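PDB 3X44: O-ureido-L-serine synthase from Streptomyces lavendulae, which uses pyridoxal 5'-phosphate to join hydroxyurea to O-acetyl-L-serine, giving O-ureido-L-serine for D-cycloserine biosynthesis, and also makes L-cysteine from sulfide. Local coordinates for residues I66-S71 / W137-Q142; L48-D53 / F143-N148; F89-G94 / G110-F115. The protein carries 1 engineered substitution. All blocks are in the same frame, centred on the assembly; numbering follows the deposited sequence.

Interaction 1 (I66-S71 / W137-Q142); sequences IVECTS and WFRARQ. With PUS ((E)-O-(carbamoylamino)-N-({3-hydroxy-2-methyl-5-[(phosphonooxy)methyl]pyridin-4-yl}methylidene)-L-serine), chain C.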
loop_
_atom_site.group_PDB
_atom_site.type_symbol
_atom_site.label_atom_id
_atom_site.label_comp_id
_atom_site.label_asym_id
_atom_site.label_seq_id
_atom_site.Cartn_x
_atom_site.Cartn_y
_atom_site.Cartn_z
ATOM N N ILE A 66 15.805 -24.557 15.801
ATOM C CA ILE A 66 16.625 -23.353 15.734
ATOM C C ILE A 66 16.904 -22.860 17.148
ATOM O O ILE A 66 15.999 -22.798 17.984
ATOM C CB ILE A 66 15.903 -22.227 14.939
ATOM C CG1 ILE A 66 15.713 -22.653 13.482
ATOM C CG2 ILE A 66 16.706 -20.936 15.005
ATOM C CD1 ILE A 66 14.390 -22.237 12.889
ATOM N N VAL A 67 18.162 -22.520 17.415
ATOM C CA VAL A 67 18.550 -22.028 18.733
ATOM C C VAL A 67 19.288 -20.706 18.598
ATOM O O VAL A 67 20.108 -20.532 17.692
ATOM C CB VAL A 67 19.457 -23.036 19.485
ATOM C CG1 VAL A 67 20.817 -23.137 18.805
ATOM C CG2 VAL A 67 19.622 -22.598 20.934
ATOM N N GLU A 68 18.995 -19.781 19.507
ATOM C CA GLU A 68 19.624 -18.466 19.473
ATOM C C GLU A 68 19.645 -17.781 20.838
ATOM O O GLU A 68 18.723 -17.941 21.641
ATOM C CB GLU A 68 18.882 -17.577 18.476
ATOM C CG GLU A 68 19.398 -16.152 18.426
ATOM C CD GLU A 68 20.784 -16.074 17.834
ATOM O OE1 GLU A 68 21.742 -16.525 18.498
ATOM O OE2 GLU A 68 20.913 -15.568 16.701
ATOM N N CYS A 69 20.717 -17.043 21.108
ATOM C CA CYS A 69 20.826 -16.290 22.357
ATOM C C CYS A 69 20.220 -14.943 21.997
ATOM O O CYS A 69 20.632 -14.317 21.022
ATOM C CB CYS A 69 22.285 -16.094 22.778
ATOM S SG CYS A 69 22.464 -14.845 24.068
ATOM N N THR A 70 19.246 -14.495 22.774
ATOM C CA THR A 70 18.569 -13.249 22.450
ATOM C C THR A 70 18.276 -12.387 23.673
ATOM O O THR A 70 18.259 -12.890 24.795
ATOM C CB THR A 70 17.230 -13.576 21.745
ATOM O OG1 THR A 70 16.481 -12.380 21.534
ATOM C CG2 THR A 70 16.403 -14.521 22.614
ATOM N N SER A 71 18.060 -11.092 23.448
ATOM C CA SER A 71 17.700 -10.179 24.535
ATOM C C SER A 71 16.173 -10.200 24.626
ATOM O O SER A 71 15.578 -9.497 25.447
ATOM C CB SER A 71 18.182 -8.745 24.255
ATOM O OG SER A 71 17.617 -8.211 23.067
ATOM N N TRP A 137 21.221 -28.611 16.554
ATOM C CA TRP A 137 20.293 -27.538 16.203
ATOM C C TRP A 137 20.954 -26.471 15.345
ATOM O O TRP A 137 22.173 -26.300 15.384
ATOM C CB TRP A 137 19.746 -26.898 17.474
ATOM C CG TRP A 137 19.097 -27.871 18.387
ATOM C CD1 TRP A 137 18.583 -29.097 18.059
ATOM C CD2 TRP A 137 18.846 -27.690 19.784
ATOM N NE1 TRP A 137 18.024 -29.686 19.169
ATOM C CE2 TRP A 137 18.171 -28.845 20.241
ATOM C CE3 TRP A 137 19.124 -26.661 20.695
ATOM C CZ2 TRP A 137 17.770 -29.000 21.570
ATOM C CZ3 TRP A 137 18.724 -26.817 22.017
ATOM C CH2 TRP A 137 18.053 -27.979 22.441
ATOM N N PHE A 138 20.146 -25.757 14.567
ATOM C CA PHE A 138 20.654 -24.694 13.701
ATOM C C PHE A 138 20.848 -23.436 14.537
ATOM O O PHE A 138 20.004 -23.105 15.370
ATOM C CB PHE A 138 19.659 -24.425 12.565
ATOM C CG PHE A 138 19.970 -23.195 11.753
ATOM C CD1 PHE A 138 20.986 -23.209 10.799
ATOM C CD2 PHE A 138 19.242 -22.022 11.939
ATOM C CE1 PHE A 138 21.273 -22.069 10.044
ATOM C CE2 PHE A 138 19.521 -20.883 11.191
ATOM C CZ PHE A 138 20.539 -20.906 10.242
ATOM N N ARG A 139 21.967 -22.750 14.328
ATOM C CA ARG A 139 22.261 -21.521 15.056
ATOM C C ARG A 139 21.992 -20.329 14.144
ATOM O O ARG A 139 22.533 -20.252 13.044
ATOM C CB ARG A 139 23.730 -21.487 15.497
ATOM C CG ARG A 139 24.092 -22.459 16.607
ATOM C CD ARG A 139 23.886 -21.841 17.982
ATOM N NE ARG A 139 24.680 -20.628 18.169
ATOM C CZ ARG A 139 24.166 -19.405 18.242
ATOM N NH1 ARG A 139 22.853 -19.229 18.145
ATOM N NH2 ARG A 139 24.963 -18.360 18.412
ATOM N N ALA A 140 21.155 -19.402 14.594
ATOM C CA ALA A 140 20.862 -18.226 13.791
ATOM C C ALA A 140 22.088 -17.308 13.734
ATOM O O ALA A 140 22.293 -16.604 12.749
ATOM C CB ALA A 140 19.661 -17.475 14.371
ATOM N N ARG A 141 22.904 -17.339 14.785
ATOM C CA ARG A 141 24.109 -16.499 14.880
ATOM C C ARG A 141 23.804 -15.070 14.468
ATOM O O ARG A 141 24.471 -14.518 13.597
ATOM C CB ARG A 141 25.231 -17.050 13.990
ATOM C CG ARG A 141 25.443 -18.536 14.112
ATOM C CD ARG A 141 26.856 -18.930 13.698
ATOM N NE ARG A 141 27.187 -20.266 14.190
ATOM C CZ ARG A 141 27.699 -20.522 15.392
ATOM N NH1 ARG A 141 27.949 -19.532 16.240
ATOM N NH2 ARG A 141 27.953 -21.773 15.753
ATOM N N GLN A 142 22.806 -14.467 15.107
ATOM C CA GLN A 142 22.399 -13.111 14.764
ATOM C C GLN A 142 23.493 -12.044 14.796
ATOM O O GLN A 142 23.388 -11.033 14.106
ATOM C CB GLN A 142 21.211 -12.678 15.642
ATOM C CG GLN A 142 21.492 -12.557 17.143
ATOM C CD GLN A 142 20.442 -11.703 17.848
ATOM O OE1 GLN A 142 19.912 -10.755 17.266
ATOM N NE2 GLN A 142 20.136 -12.037 19.101
HETATM N N PUS C . 17.449 -7.246 19.720
HETATM C CA PUS C . 18.205 -8.533 19.444
HETATM C CB PUS C . 19.705 -8.431 19.899
HETATM O OG PUS C . 19.776 -8.134 21.367
HETATM N ND PUS C . 20.952 -8.728 21.961
HETATM C CE PUS C . 21.838 -7.945 22.616
HETATM N NZ2 PUS C . 21.861 -6.618 22.394
HETATM O OZ1 PUS C . 22.602 -8.428 23.389
HETATM C C PUS C . 17.513 -9.686 20.203
HETATM O O PUS C . 16.366 -9.567 20.533
HETATM O OT PUS C . 18.118 -10.699 20.460
HETATM C C2 PUS C . 15.361 -3.434 20.666
HETATM C C3 PUS C . 15.926 -4.742 20.288
HETATM C C4 PUS C . 17.139 -4.779 19.463
HETATM C C5 PUS C . 17.731 -3.511 19.020
HETATM C C6 PUS C . 17.087 -2.256 19.439
HETATM C C2A PUS C . 14.144 -3.357 21.543
HETATM C C4A PUS C . 17.869 -6.078 19.205
HETATM C C5A PUS C . 18.982 -3.476 18.156
HETATM N N1 PUS C . 15.959 -2.270 20.230
HETATM O O3 PUS C . 15.299 -5.880 20.646
HETATM O O1P PUS C . 20.124 -5.799 16.542
HETATM O O2P PUS C . 19.558 -4.507 14.645
HETATM O O3P PUS C . 21.035 -3.616 16.281
HETATM O O4P PUS C . 18.675 -3.889 16.782
HETATM P P PUS C . 19.855 -4.455 16.066
HETATM O O HOH W 1 24.106 -15.649 18.855
#
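Glu68 and Arg139 form a buried salt bridge, NH1 of Arg139 lying 2.9 Å from OE1 of Glu68 on a nearly straight bond (174°). The oxygen sits in the guanidinium plane, yet it is approached from well above the carboxylate plane, and the two flat groups are turned 71° against each other. OE1 also takes the backbone N-H of Cys69 on its anti lone pair, and a water joins OE1 to NH2 of Arg139. The other oxygen, OE2 of Glu68, accepts from Gln142 N at 2.7 Å through its syn lone pair. NH1 of Arg139 has a second acceptor in Val67 O, made possible by a side chain bent at chi2 and chi3, while NE is paired with Asp129. Further along, NE2 of Gln142 splits its hydrogens between Cys69 O at 3.0 Å and OT of the bound O-ureido-L-serine aldimine at 2.8 Å; Thr70 OG1 and Ser71 N bind the same OT. At the other end Val67 N bonds Phe138 O at 2.8 Å in parallel register. Val67 CG1 rests on CD of Arg139 at 3.4 Å, CB of Val67 meets CE3 of Trp137, and CG1 of Ile66 lies beside CD2 of Phe138. The buried carboxylate thus probably stays ionised, its charge offset in part by Arg139, which also serves Asp129; by fixing the backbone of Gln142 it probably helps place an amide that holds the aldimine's carboxylate.

Interaction 2 (L48-D53 / F143-N148); sequences LSVVLD and FDNPAN. With PUS ((E)-O-(carbamoylamino)-N-({3-hydroxy-2-methyl-5-[(phosphonooxy)methyl]pyridin-4-yl}methylidene)-L-serine), chain C.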
loop_
_atom_site.group_PDB
_atom_site.type_symbol
_atom_site.label_atom_id
_atom_site.label_comp_id
_atom_site.label_asym_id
_atom_site.label_seq_id
_atom_site.Cartn_x
_atom_site.Cartn_y
_atom_site.Cartn_z
ATOM N N LEU A 48 13.040 -13.649 9.797
ATOM C CA LEU A 48 12.613 -14.125 8.488
ATOM C C LEU A 48 13.817 -14.301 7.568
ATOM O O LEU A 48 13.952 -15.315 6.878
ATOM C CB LEU A 48 11.639 -13.121 7.860
ATOM C CG LEU A 48 11.150 -13.438 6.448
ATOM C CD1 LEU A 48 10.263 -14.672 6.481
ATOM C CD2 LEU A 48 10.395 -12.246 5.890
ATOM N N SER A 49 14.696 -13.304 7.573
ATOM C CA SER A 49 15.869 -13.328 6.724
ATOM C C SER A 49 16.791 -14.507 6.970
ATOM O O SER A 49 17.177 -15.197 6.031
ATOM C CB SER A 49 16.665 -12.038 6.879
ATOM O OG SER A 49 17.705 -12.002 5.919
ATOM N N VAL A 50 17.149 -14.726 8.230
ATOM C CA VAL A 50 18.043 -15.817 8.587
ATOM C C VAL A 50 17.444 -17.175 8.225
ATOM O O VAL A 50 18.137 -18.054 7.710
ATOM C CB VAL A 50 18.374 -15.787 10.098
ATOM C CG1 VAL A 50 19.195 -17.009 10.472
ATOM C CG2 VAL A 50 19.138 -14.499 10.442
ATOM N N VAL A 51 16.153 -17.332 8.490
ATOM C CA VAL A 51 15.448 -18.575 8.196
ATOM C C VAL A 51 15.359 -18.830 6.687
ATOM O O VAL A 51 15.648 -19.933 6.216
ATOM C CB VAL A 51 14.024 -18.545 8.803
ATOM C CG1 VAL A 51 13.155 -19.631 8.191
ATOM C CG2 VAL A 51 14.116 -18.727 10.302
ATOM N N LEU A 52 14.964 -17.811 5.930
ATOM C CA LEU A 52 14.861 -17.938 4.476
ATOM C C LEU A 52 16.230 -18.258 3.872
ATOM O O LEU A 52 16.354 -19.115 3.000
ATOM C CB LEU A 52 14.328 -16.640 3.863
ATOM C CG LEU A 52 12.869 -16.262 4.148
ATOM C CD1 LEU A 52 12.540 -14.983 3.403
ATOM C CD2 LEU A 52 11.928 -17.385 3.730
ATOM N N ASP A 53 17.256 -17.560 4.351
ATOM C CA ASP A 53 18.621 -17.760 3.876
ATOM C C ASP A 53 19.075 -19.190 4.159
ATOM O O ASP A 53 19.663 -19.852 3.300
ATOM C CB ASP A 53 19.558 -16.773 4.583
ATOM C CG ASP A 53 21.026 -17.049 4.293
ATOM O OD1 ASP A 53 21.488 -16.677 3.200
ATOM O OD2 ASP A 53 21.709 -17.627 5.163
ATOM N N PHE A 143 24.544 -12.258 15.578
ATOM C CA PHE A 143 25.614 -11.262 15.661
ATOM C C PHE A 143 26.661 -11.381 14.565
ATOM O O PHE A 143 27.527 -10.507 14.427
ATOM C CB PHE A 143 26.320 -11.353 17.012
ATOM C CG PHE A 143 25.429 -11.061 18.176
ATOM C CD1 PHE A 143 25.134 -9.745 18.526
ATOM C CD2 PHE A 143 24.898 -12.097 18.943
ATOM C CE1 PHE A 143 24.329 -9.468 19.621
ATOM C CE2 PHE A 143 24.092 -11.827 20.037
ATOM C CZ PHE A 143 23.807 -10.511 20.380
ATOM N N ASP A 144 26.582 -12.454 13.784
ATOM C CA ASP A 144 27.560 -12.680 12.725
ATOM C C ASP A 144 26.943 -13.041 11.376
ATOM O O ASP A 144 27.636 -13.077 10.357
ATOM C CB ASP A 144 28.520 -13.791 13.150
ATOM C CG ASP A 144 29.352 -13.411 14.360
ATOM O OD1 ASP A 144 30.323 -12.640 14.194
ATOM O OD2 ASP A 144 29.036 -13.887 15.474
ATOM N N ASN A 145 25.645 -13.303 11.366
ATOM C CA ASN A 145 24.979 -13.684 10.133
ATOM C C ASN A 145 24.738 -12.529 9.171
ATOM O O ASN A 145 23.970 -11.610 9.466
ATOM C CB ASN A 145 23.652 -14.376 10.445
ATOM C CG ASN A 145 23.130 -15.163 9.272
ATOM O OD1 ASN A 145 23.396 -14.822 8.123
ATOM N ND2 ASN A 145 22.379 -16.225 9.549
ATOM N N PRO A 146 25.382 -12.577 7.994
ATOM C CA PRO A 146 25.255 -11.547 6.959
ATOM C C PRO A 146 23.796 -11.335 6.554
ATOM O O PRO A 146 23.425 -10.256 6.097
ATOM C CB PRO A 146 26.091 -12.092 5.804
ATOM C CG PRO A 146 27.052 -13.039 6.445
ATOM C CD PRO A 146 26.294 -13.660 7.575
ATOM N N ALA A 147 22.978 -12.370 6.724
ATOM C CA ALA A 147 21.557 -12.302 6.384
ATOM C C ALA A 147 20.812 -11.281 7.245
ATOM O O ALA A 147 19.688 -10.898 6.937
ATOM C CB ALA A 147 20.919 -13.681 6.544
ATOM N N ASN A 148 21.444 -10.850 8.326
ATOM C CA ASN A 148 20.855 -9.882 9.240
ATOM C C ASN A 148 20.908 -8.491 8.595
ATOM O O ASN A 148 19.880 -7.973 8.163
ATOM C CB ASN A 148 21.610 -9.941 10.580
ATOM C CG ASN A 148 21.223 -8.830 11.545
ATOM O OD1 ASN A 148 20.385 -7.971 11.248
ATOM N ND2 ASN A 148 21.842 -8.847 12.719
HETATM N N PUS C . 17.449 -7.246 19.720
HETATM C CA PUS C . 18.205 -8.533 19.444
HETATM C CB PUS C . 19.705 -8.431 19.899
HETATM O OG PUS C . 19.776 -8.134 21.367
HETATM N ND PUS C . 20.952 -8.728 21.961
HETATM C CE PUS C . 21.838 -7.945 22.616
HETATM N NZ2 PUS C . 21.861 -6.618 22.394
HETATM O OZ1 PUS C . 22.602 -8.428 23.389
HETATM C C PUS C . 17.513 -9.686 20.203
HETATM O O PUS C . 16.366 -9.567 20.533
HETATM O OT PUS C . 18.118 -10.699 20.460
HETATM C C2 PUS C . 15.361 -3.434 20.666
HETATM C C3 PUS C . 15.926 -4.742 20.288
HETATM C C4 PUS C . 17.139 -4.779 19.463
HETATM C C5 PUS C . 17.731 -3.511 19.020
HETATM C C6 PUS C . 17.087 -2.256 19.439
HETATM C C2A PUS C . 14.144 -3.357 21.543
HETATM C C4A PUS C . 17.869 -6.078 19.205
HETATM C C5A PUS C . 18.982 -3.476 18.156
HETATM N N1 PUS C . 15.959 -2.270 20.230
HETATM O O3 PUS C . 15.299 -5.880 20.646
HETATM O O1P PUS C . 20.124 -5.799 16.542
HETATM O O2P PUS C . 19.558 -4.507 14.645
HETATM O O3P PUS C . 21.035 -3.616 16.281
HETATM O O4P PUS C . 18.675 -3.889 16.782
HETATM P P PUS C . 19.855 -4.455 16.066
HETATM O O HOH W 2 20.859 -17.869 7.586
HETATM O O HOH W 3 23.830 -16.441 6.023
#
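Helix 48-53 passes close to the turn that opens helix 147-164, with the CA atoms of Val50 and Ala147 5.4 Å apart. OG of Ser49, held anti to its own backbone nitrogen (chi1 -172°), donates to Ala147 O, modelled at 2.5 Å, too short for the length to be trusted. One turn further on, CB of Asp53 meets the methyl of Ala147 at 3.9 Å, and that methyl also lies over the backbone of Val50. Asn145 does two jobs. Its OD1 accepts from Ala147 N at 2.9 Å, from above the carbonyl plane, capping the start of the helix, and its ND2 comes up against CG1 of Val50 at 3.4 Å while donating to Ala140 O. Between the two segments two waters bridge the polar groups of Asp53 and Asn145: one is held by Val50 O, Asp53 OD2 and Asn145 ND2, the other links Asp53 OD2 to Asn145 OD1. OD1 of Asp53 pairs with Lys57. Earlier in the same segment, the edge of the Phe143 ring faces the ureido part of the bound aldimine, CZ lying 3.7 Å from ND. Both ends of the Asn145 amide are therefore committed, which would fix its rotation, and Asp53 reaches it through water, a carboxylate whose charge is probably offset by Lys57.

Interaction 3 (F89-G94 / G110-F115); sequences FVAVMG and GKLVLF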
loop_
_atom_site.group_PDB
_atom_site.type_symbol
_atom_site.label_atom_id
_atom_site.label_comp_id
_atom_site.label_asym_id
_atom_site.label_seq_id
_atom_site.Cartn_x
_atom_site.Cartn_y
_atom_site.Cartn_z
ATOM N N PHE A 89 11.873 -24.027 17.983
ATOM C CA PHE A 89 12.766 -22.955 18.401
ATOM C C PHE A 89 13.094 -23.008 19.896
ATOM O O PHE A 89 12.232 -23.302 20.728
ATOM C CB PHE A 89 12.154 -21.586 18.058
ATOM C CG PHE A 89 13.003 -20.423 18.495
ATOM C CD1 PHE A 89 14.277 -20.238 17.960
ATOM C CD2 PHE A 89 12.558 -19.549 19.481
ATOM C CE1 PHE A 89 15.103 -19.209 18.404
ATOM C CE2 PHE A 89 13.371 -18.513 19.937
ATOM C CZ PHE A 89 14.649 -18.342 19.397
ATOM N N VAL A 90 14.349 -22.714 20.222
ATOM C CA VAL A 90 14.825 -22.711 21.601
ATOM C C VAL A 90 15.545 -21.396 21.854
ATOM O O VAL A 90 16.569 -21.122 21.230
ATOM C CB VAL A 90 15.850 -23.838 21.862
ATOM C CG1 VAL A 90 16.219 -23.864 23.342
ATOM C CG2 VAL A 90 15.297 -25.171 21.417
ATOM N N ALA A 91 15.019 -20.591 22.771
ATOM C CA ALA A 91 15.628 -19.306 23.087
ATOM C C ALA A 91 16.566 -19.403 24.288
ATOM O O ALA A 91 16.255 -20.067 25.273
ATOM C CB ALA A 91 14.546 -18.271 23.362
ATOM N N VAL A 92 17.717 -18.747 24.179
ATOM C CA VAL A 92 18.714 -18.699 25.243
ATOM C C VAL A 92 18.692 -17.232 25.648
ATOM O O VAL A 92 19.208 -16.387 24.929
ATOM C CB VAL A 92 20.118 -19.059 24.721
ATOM C CG1 VAL A 92 21.166 -18.698 25.763
ATOM C CG2 VAL A 92 20.184 -20.544 24.393
ATOM N N MET A 93 18.096 -16.933 26.797
ATOM C CA MET A 93 17.959 -15.548 27.228
ATOM C C MET A 93 18.364 -15.244 28.665
ATOM O O MET A 93 18.125 -16.038 29.569
ATOM C CB MET A 93 16.504 -15.117 27.008
ATOM C CG MET A 93 16.227 -13.650 27.246
ATOM S SD MET A 93 14.581 -13.226 26.642
ATOM C CE MET A 93 13.548 -14.406 27.545
ATOM N N GLY A 94 18.981 -14.083 28.864
ATOM C CA GLY A 94 19.389 -13.683 30.200
ATOM C C GLY A 94 18.164 -13.656 31.089
ATOM O O GLY A 94 17.078 -13.306 30.628
ATOM N N GLY A 110 7.880 -21.506 21.569
ATOM C CA GLY A 110 9.317 -21.592 21.749
ATOM C C GLY A 110 9.721 -22.196 23.082
ATOM O O GLY A 110 8.922 -22.264 24.013
ATOM N N LYS A 111 10.961 -22.663 23.161
ATOM C CA LYS A 111 11.485 -23.239 24.390
ATOM C C LYS A 111 12.325 -22.136 25.011
ATOM O O LYS A 111 12.758 -21.223 24.310
ATOM C CB LYS A 111 12.350 -24.466 24.090
ATOM C CG LYS A 111 11.557 -25.697 23.660
ATOM C CD LYS A 111 10.787 -26.303 24.831
ATOM C CE LYS A 111 9.639 -27.178 24.343
ATOM N NZ LYS A 111 8.957 -27.891 25.463
ATOM N N LEU A 112 12.561 -22.232 26.315
ATOM C CA LEU A 112 13.309 -21.214 27.045
ATOM C C LEU A 112 14.469 -21.738 27.890
ATOM O O LEU A 112 14.292 -22.623 28.727
ATOM C CB LEU A 112 12.332 -20.455 27.945
ATOM C CG LEU A 112 12.751 -19.164 28.638
ATOM C CD1 LEU A 112 13.302 -18.172 27.630
ATOM C CD2 LEU A 112 11.537 -18.587 29.343
ATOM N N VAL A 113 15.658 -21.187 27.657
ATOM C CA VAL A 113 16.853 -21.551 28.410
ATOM C C VAL A 113 17.370 -20.246 29.008
ATOM O O VAL A 113 17.894 -19.388 28.296
ATOM C CB VAL A 113 17.959 -22.169 27.499
ATOM C CG1 VAL A 113 19.238 -22.374 28.294
ATOM C CG2 VAL A 113 17.492 -23.500 26.927
ATOM N N LEU A 114 17.201 -20.083 30.313
ATOM C CA LEU A 114 17.648 -18.867 30.971
ATOM C C LEU A 114 19.043 -19.031 31.560
ATOM O O LEU A 114 19.492 -20.146 31.820
ATOM C CB LEU A 114 16.662 -18.472 32.075
ATOM C CG LEU A 114 15.190 -18.363 31.658
ATOM C CD1 LEU A 114 14.333 -17.966 32.861
ATOM C CD2 LEU A 114 15.057 -17.349 30.534
ATOM N N PHE A 115 19.725 -17.909 31.752
ATOM C CA PHE A 115 21.065 -17.901 32.328
ATOM C C PHE A 115 21.268 -16.574 33.049
ATOM O O PHE A 115 20.592 -15.586 32.751
ATOM C CB PHE A 115 22.137 -18.096 31.241
ATOM C CG PHE A 115 22.310 -16.916 30.316
ATOM C CD1 PHE A 115 21.571 -16.824 29.136
ATOM C CD2 PHE A 115 23.231 -15.906 30.610
ATOM C CE1 PHE A 115 21.742 -15.739 28.257
ATOM C CE2 PHE A 115 23.412 -14.814 29.740
ATOM C CZ PHE A 115 22.664 -14.734 28.563
#
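Ala91 O accepts the shortest bond of this strand pair, from Val113 N at 2.7 Å, with the donor almost in line with the carbonyl. The ladder runs on either side of it: Lys111 N to Phe89 O, Ala91 N to Lys111 O at 2.8 Å, Met93 N to Val113 O, and a longer last rung from Phe115 N to Met93 O at 3.3 Å. On one face of the sheet, CG1 of Val90 meets CG2 of Val113 at 3.8 Å, and Val92 stands alongside Val113, pointing the same way; Val92 touches helix 120-135 here, while Val90 packs on Trp314 of a neighbouring subunit. On the other face, the chi3 bend (56°) of Met93 brings CE to CD1 of Leu112 at 3.8 Å, with Ala91 beside them, under helix 99-107. The Phe115 ring closes the end of the pair. With CG lodged between backbone N and carbonyl carbon (chi1 71°), it lies against the end of strand 89-94, so that Gly94 CA sits over its face, 3.8 Å from the ring centroid, in a CH-pi contact, while CG1 of Val92 meets CD1 of the ring at 3.9 Å. In that same neighbouring subunit Asp311 and Ser310 accept from Leu112 N and Leu114 N, and Trp314 makes a cation-pi contact with Lys111. Strand 88-94, helix 99-107 and strand 111-115 form a beta-alpha-beta crossover in the smaller domain of this fold-type II pyridoxal-phosphate enzyme.

Interactions 1 and 3 belong to one parallel four-stranded sheet, in which strands 65-70 and 88-94 are neighbours: Val90 N and Val92 N bond Ile66 O and Glu68 O. Interaction 2 lies outside that sheet, joining helix 43-56 to the chain that continues from Gln142; it meets interaction 1 where Asn148 ND2 bonds Gln142 O and Val50 packs on Phe138. All three are largely buried, but differ in chemistry. Interaction 3 is mostly backbone ladder and apolar packing at an edge strand facing another subunit. Interaction 1 adds buried charge and reaches the bound aldimine, whereas interaction 2 relies on water and helix capping, touching the ligand through Phe143.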